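Local coordinates for uncharacterized protein (Bacillus thuringiensis serovar kurstaki, PDB 4XE7), which probably binds nucleotide and polymerises, as a bacterial actin-like ParM protein, into filaments that segregate plasmid DNA, at residues G238-N244 with N259-N265; V369-L375 with I396-F402. All coordinates share one frame; numbering follows the deposited sequence.

Interaction 1: residues G238-N244 with N259-N265; sequences GAGTSDN and NTDLGTN
At the open end of the β-hairpin of strands 242-248 and 251-260, Ser242 and Thr260 form an antiparallel hydrogen-bonded pair. Thr260 N reaches Ser242 O at 2.8 Å, and Ser242 N meets Thr260 O at 3.1 Å. The Ser242 hydroxyl, with OG beside its own backbone N (chi1 -67°), reaches along the hairpin and donates to Leu262 O over only 2.5 Å; Gln351 of helix 337-362 bonds the same OG. Water 1 donates to that Leu262 carbonyl as well and also to Gly238 O, bridging the segments. The segment 238-244 carries the glycine-rich turn of the sequence DLGAGTSD, which probably corresponds to the phosphate-2 loop of the actin-like ATPase fold and would be expected to face nucleotide phosphates, although this structure is nucleotide-free. Backbone bonds tie the turn to Thr264 and Asn265. Thr264 N donates to Gly238 O at 3.3 Å, and Asn265 N, at the start of helix 265-279, to Ala239 O at 2.8 Å. The Asn265 amide lies with one face over this same oxygen, its CG 3.0 Å from Ala239 O; neither amide end forms a hydrogen bond to it. Back at the paired strands, Thr260 OG1 accepts from Leu262 N at 3.2 Å in an ST turn, possible because chi1 of 75° tucks the hydroxyl between backbone N and carbonyl carbon. Water 2 joins this OG1 to Asn244 OD1, while Asn244 ND2 is held by Asn235 of strand 232-237. On the other face of the hairpin, Asp243 OD1 rests against Asn259 CB at 3.8 Å.

Interaction 2: residues V369-L375 with I396-F402; sequences VVGGGVL and IQESAYF
Ile396 fills the buried half of this contact by extending CG1 away from its own backbone N (chi1 -176°), which drives CD1 between Val370 and Val374. Ile396 CD1 lies 3.6 Å from Val374 CB and equally close to Val370 CA, while Ile396 CG1 packs on Val374 CG1. At the partly exposed margin of this packed part the Leu375 and Ile396 side chains run antiparallel alongside each other, Leu375 CD2 to Ile396 CG2 being 3.7 Å. Val370 CG1 meets the edge of the Phe402 ring in plane, 3.6 Å from Phe402 CE2, and Ser399 CA sits over the ring centre, 3.7 Å above one face. Ser399 OG donates to a lone pair of Ile396 O at 2.6 Å; by donating there, the hydroxyl is left with its oxygen turned to accept from Gly371 N. That last bond is straight (172°) but long and weak at 3.2 Å. The loose side lies at the exposed Gln397, which makes only a marginal approach to Leu375. Helix 300-317 backs this side through Met309 and Ile316. A glycine-rich turn leading from strand 366-370 into a helix, as in VVGGGVL, is consistent with the adenosine motif of actin-like ATPases.

The two contacts meet on one mixed sheet, their centres about 13 Å apart. Strand 232-237 lies between them: its Asp236 shares backbone hydrogen bonding with Asp243 of interaction 1, and its Asn235 and Leu237 with Val370 of interaction 2. Direct packing completes the link where Thr264 CG2 approaches Gly373 CA at 3.8 Å. Leu237 bonds the backbone of Gly373 as well, so the end of strand 232-237, where the 238-241 turn begins, is tied to the glycine turn of 369-375. By analogy with other actin-like ATPases, the two turns probably border one nucleotide cleft, interaction 1 on the phosphate side and interaction 2 on the adenosine side.

Interaction 1: residues G238-N244 with N259-N265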
loop_
_atom_site.group_PDB
_atom_site.type_symbol
_atom_site.label_atom_id
_atom_site.label_comp_id
_atom_site.label_asym_id
_atom_site.label_seq_id
_atom_site.Cartn_x
_atom_site.Cartn_y
_atom_site.Cartn_z
ATOM N N GLY A 238 -12.289 3.206 -0.340
ATOM C CA GLY A 238 -11.283 4.164 0.095
ATOM C C GLY A 238 -11.823 5.318 0.930
ATOM O O GLY A 238 -12.991 5.326 1.314
ATOM N N ALA A 239 -10.979 6.316 1.181
ATOM C CA ALA A 239 -11.347 7.428 2.058
ATOM C C ALA A 239 -12.325 8.387 1.377
ATOM O O ALA A 239 -13.275 8.869 2.007
ATOM C CB ALA A 239 -10.090 8.181 2.519
ATOM N N GLY A 240 -12.100 8.649 0.094
ATOM C CA GLY A 240 -12.907 9.614 -0.642
ATOM C C GLY A 240 -13.703 8.997 -1.776
ATOM O O GLY A 240 -14.617 9.605 -2.311
ATOM N N THR A 241 -13.356 7.769 -2.150
ATOM C CA THR A 241 -13.994 7.116 -3.280
ATOM C C THR A 241 -14.111 5.623 -3.046
ATOM O O THR A 241 -13.388 5.051 -2.227
ATOM C CB THR A 241 -13.197 7.295 -4.610
ATOM O OG1 THR A 241 -11.885 6.741 -4.446
ATOM C CG2 THR A 241 -13.089 8.759 -5.021
ATOM N N SER A 242 -14.994 4.999 -3.817
ATOM C CA SER A 242 -15.055 3.550 -3.905
ATOM C C SER A 242 -14.875 3.145 -5.360
ATOM O O SER A 242 -15.481 3.746 -6.259
ATOM C CB SER A 242 -16.384 3.018 -3.353
ATOM O OG SER A 242 -16.482 3.240 -1.957
ATOM N N ASP A 243 -14.036 2.138 -5.599
ATOM C CA ASP A 243 -13.803 1.641 -6.959
ATOM C C ASP A 243 -14.444 0.255 -7.174
ATOM O O ASP A 243 -14.044 -0.729 -6.542
ATOM C CB ASP A 243 -12.294 1.602 -7.226
ATOM C CG ASP A 243 -11.956 1.236 -8.659
ATOM O OD1 ASP A 243 -12.063 2.118 -9.540
ATOM O OD2 ASP A 243 -11.567 0.070 -8.894
ATOM N N ASN A 244 -15.459 0.180 -8.023
ATOM C CA ASN A 244 -16.120 -1.107 -8.255
ATOM C C ASN A 244 -15.622 -1.724 -9.556
ATOM O O ASN A 244 -16.074 -1.355 -10.628
ATOM C CB ASN A 244 -17.637 -0.941 -8.285
ATOM C CG ASN A 244 -18.153 -0.152 -7.097
ATOM O OD1 ASN A 244 -18.462 1.040 -7.202
ATOM N ND2 ASN A 244 -18.213 -0.808 -5.946
ATOM N N ASN A 259 -16.599 3.922 -10.653
ATOM C CA ASN A 259 -16.083 4.414 -9.386
ATOM C C ASN A 259 -16.972 5.530 -8.888
ATOM O O ASN A 259 -17.510 6.288 -9.692
ATOM C CB ASN A 259 -14.642 4.898 -9.529
ATOM C CG ASN A 259 -14.494 5.970 -10.583
ATOM O OD1 ASN A 259 -14.800 7.139 -10.340
ATOM N ND2 ASN A 259 -14.025 5.580 -11.766
ATOM N N THR A 260 -17.142 5.627 -7.571
ATOM C CA THR A 260 -18.049 6.625 -7.004
ATOM C C THR A 260 -17.401 7.456 -5.905
ATOM O O THR A 260 -16.257 7.209 -5.504
ATOM C CB THR A 260 -19.329 5.971 -6.417
ATOM O OG1 THR A 260 -19.023 5.336 -5.169
ATOM C CG2 THR A 260 -19.917 4.950 -7.387
ATOM N N ASP A 261 -18.152 8.438 -5.414
ATOM C CA ASP A 261 -17.683 9.307 -4.339
ATOM C C ASP A 261 -18.079 8.780 -2.953
ATOM O O ASP A 261 -18.060 9.532 -1.981
ATOM C CB ASP A 261 -18.223 10.732 -4.526
ATOM C CG ASP A 261 -17.681 11.397 -5.778
ATOM O OD1 ASP A 261 -16.563 11.033 -6.196
ATOM O OD2 ASP A 261 -18.363 12.283 -6.341
ATOM N N LEU A 262 -18.446 7.504 -2.864
ATOM C CA LEU A 262 -18.778 6.907 -1.570
ATOM C C LEU A 262 -17.494 6.574 -0.791
ATOM O O LEU A 262 -16.853 5.548 -1.041
ATOM C CB LEU A 262 -19.641 5.648 -1.758
ATOM C CG LEU A 262 -20.132 4.963 -0.472
ATOM C CD1 LEU A 262 -20.883 5.931 0.454
ATOM C CD2 LEU A 262 -21.024 3.756 -0.782
ATOM N N GLY A 263 -17.132 7.446 0.152
ATOM C CA GLY A 263 -15.887 7.330 0.901
ATOM C C GLY A 263 -16.158 7.232 2.392
ATOM O O GLY A 263 -17.295 7.404 2.815
ATOM N N THR A 264 -15.130 6.951 3.188
ATOM C CA THR A 264 -15.284 7.002 4.649
ATOM C C THR A 264 -15.194 8.424 5.229
ATOM O O THR A 264 -15.647 8.667 6.364
ATOM C CB THR A 264 -14.218 6.152 5.364
ATOM O OG1 THR A 264 -12.915 6.573 4.929
ATOM C CG2 THR A 264 -14.435 4.655 5.074
ATOM N N ASN A 265 -14.614 9.342 4.455
ATOM C CA ASN A 265 -14.326 10.698 4.918
ATOM C C ASN A 265 -15.509 11.367 5.610
ATOM O O ASN A 265 -15.412 11.774 6.771
ATOM C CB ASN A 265 -13.854 11.589 3.749
ATOM C CG ASN A 265 -12.394 11.368 3.394
ATOM O OD1 ASN A 265 -11.638 10.754 4.154
ATOM N ND2 ASN A 265 -11.987 11.882 2.238
HETATM O O HOH W 1 -15.251 3.973 0.807
HETATM O O HOH W 2 -19.173 2.859 -5.177
#

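Interaction 2: residues V369-L375 with I396-F402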
loop_
_atom_site.group_PDB
_atom_site.type_symbol
_atom_site.label_atom_id
_atom_site.label_comp_id
_atom_site.label_asym_id
_atom_site.label_seq_id
_atom_site.Cartn_x
_atom_site.Cartn_y
_atom_site.Cartn_z
ATOM N N VAL A 369 -14.498 -7.341 -1.190
ATOM C CA VAL A 369 -14.211 -5.992 -0.717
ATOM C C VAL A 369 -12.771 -5.902 -0.235
ATOM O O VAL A 369 -12.242 -6.839 0.360
ATOM C CB VAL A 369 -15.166 -5.539 0.412
ATOM C CG1 VAL A 369 -16.576 -5.403 -0.120
ATOM C CG2 VAL A 369 -15.117 -6.503 1.626
ATOM N N VAL A 370 -12.126 -4.780 -0.541
ATOM C CA VAL A 370 -10.770 -4.501 -0.077
ATOM C C VAL A 370 -10.720 -3.033 0.226
ATOM O O VAL A 370 -11.653 -2.312 -0.124
ATOM C CB VAL A 370 -9.675 -4.860 -1.124
ATOM C CG1 VAL A 370 -9.736 -6.322 -1.474
ATOM C CG2 VAL A 370 -9.830 -4.013 -2.365
ATOM N N GLY A 371 -9.642 -2.583 0.869
ATOM C CA GLY A 371 -9.438 -1.165 1.098
ATOM C C GLY A 371 -9.673 -0.814 2.554
ATOM O O GLY A 371 -10.256 -1.606 3.278
ATOM N N GLY A 372 -9.234 0.378 2.965
ATOM C CA GLY A 372 -9.392 0.857 4.328
ATOM C C GLY A 372 -10.843 0.979 4.781
ATOM O O GLY A 372 -11.129 0.926 5.974
ATOM N N GLY A 373 -11.753 1.155 3.829
ATOM C CA GLY A 373 -13.175 1.224 4.118
ATOM C C GLY A 373 -13.722 -0.064 4.729
ATOM O O GLY A 373 -14.671 -0.044 5.508
ATOM N N VAL A 374 -13.134 -1.199 4.369
ATOM C CA VAL A 374 -13.563 -2.468 4.947
ATOM C C VAL A 374 -13.238 -2.501 6.435
ATOM O O VAL A 374 -13.998 -3.042 7.242
ATOM C CB VAL A 374 -12.907 -3.661 4.239
ATOM C CG1 VAL A 374 -13.388 -4.961 4.817
ATOM C CG2 VAL A 374 -13.227 -3.629 2.749
ATOM N N LEU A 375 -12.114 -1.891 6.787
ATOM C CA LEU A 375 -11.671 -1.822 8.168
ATOM C C LEU A 375 -12.563 -0.892 8.982
ATOM O O LEU A 375 -12.953 -1.218 10.092
ATOM C CB LEU A 375 -10.225 -1.341 8.228
ATOM C CG LEU A 375 -9.201 -2.139 7.419
ATOM C CD1 LEU A 375 -7.865 -1.401 7.390
ATOM C CD2 LEU A 375 -9.031 -3.537 7.976
ATOM N N ILE A 396 -7.434 -8.613 5.253
ATOM C CA ILE A 396 -7.866 -7.281 4.812
ATOM C C ILE A 396 -6.933 -6.170 5.300
ATOM O O ILE A 396 -6.776 -5.138 4.645
ATOM C CB ILE A 396 -9.315 -7.004 5.301
ATOM C CG1 ILE A 396 -9.844 -5.680 4.772
ATOM C CG2 ILE A 396 -9.374 -7.027 6.841
ATOM C CD1 ILE A 396 -10.119 -5.678 3.293
ATOM N N GLN A 397 -6.292 -6.380 6.448
ATOM C CA GLN A 397 -5.352 -5.397 6.975
ATOM C C GLN A 397 -4.186 -5.139 6.001
ATOM O O GLN A 397 -3.559 -4.077 6.030
ATOM C CB GLN A 397 -4.816 -5.855 8.342
ATOM C CG GLN A 397 -5.914 -6.159 9.364
ATOM C CD GLN A 397 -5.375 -6.430 10.765
ATOM O OE1 GLN A 397 -4.739 -5.569 11.380
ATOM N NE2 GLN A 397 -5.634 -7.631 11.276
ATOM N N GLU A 398 -3.918 -6.101 5.121
ATOM C CA GLU A 398 -2.810 -5.966 4.177
ATOM C C GLU A 398 -3.260 -5.454 2.807
ATOM O O GLU A 398 -2.518 -5.584 1.820
ATOM C CB GLU A 398 -2.073 -7.305 4.029
ATOM C CG GLU A 398 -1.236 -7.676 5.259
ATOM C CD GLU A 398 -0.454 -6.490 5.826
ATOM O OE1 GLU A 398 0.298 -5.826 5.069
ATOM O OE2 GLU A 398 -0.602 -6.212 7.036
ATOM N N SER A 399 -4.458 -4.862 2.761
ATOM C CA SER A 399 -5.082 -4.392 1.511
ATOM C C SER A 399 -4.209 -3.483 0.650
ATOM O O SER A 399 -4.191 -3.606 -0.588
ATOM C CB SER A 399 -6.394 -3.634 1.799
ATOM O OG SER A 399 -7.421 -4.513 2.166
ATOM N N ALA A 400 -3.523 -2.548 1.293
ATOM C CA ALA A 400 -2.673 -1.602 0.575
ATOM C C ALA A 400 -1.622 -2.297 -0.300
ATOM O O ALA A 400 -1.193 -1.746 -1.305
ATOM C CB ALA A 400 -1.997 -0.665 1.554
ATOM N N TYR A 401 -1.249 -3.519 0.074
ATOM C CA TYR A 401 -0.168 -4.238 -0.592
ATOM C C TYR A 401 -0.630 -5.504 -1.330
ATOM O O TYR A 401 0.170 -6.376 -1.640
ATOM C CB TYR A 401 0.911 -4.581 0.444
ATOM C CG TYR A 401 1.543 -3.337 1.029
ATOM C CD1 TYR A 401 2.473 -2.597 0.291
ATOM C CD2 TYR A 401 1.192 -2.876 2.288
ATOM C CE1 TYR A 401 3.045 -1.453 0.800
ATOM C CE2 TYR A 401 1.752 -1.722 2.807
ATOM C CZ TYR A 401 2.683 -1.016 2.065
ATOM O OH TYR A 401 3.256 0.134 2.579
ATOM N N PHE A 402 -1.922 -5.610 -1.611
ATOM C CA PHE A 402 -2.443 -6.811 -2.265
ATOM C C PHE A 402 -1.833 -6.980 -3.664
ATOM O O PHE A 402 -1.636 -8.100 -4.143
ATOM C CB PHE A 402 -3.978 -6.763 -2.371
ATOM C CG PHE A 402 -4.714 -7.283 -1.139
ATOM C CD1 PHE A 402 -4.034 -7.793 -0.050
ATOM C CD2 PHE A 402 -6.107 -7.274 -1.103
ATOM C CE1 PHE A 402 -4.717 -8.284 1.048
ATOM C CE2 PHE A 402 -6.796 -7.761 -0.018
ATOM C CZ PHE A 402 -6.101 -8.266 1.071
#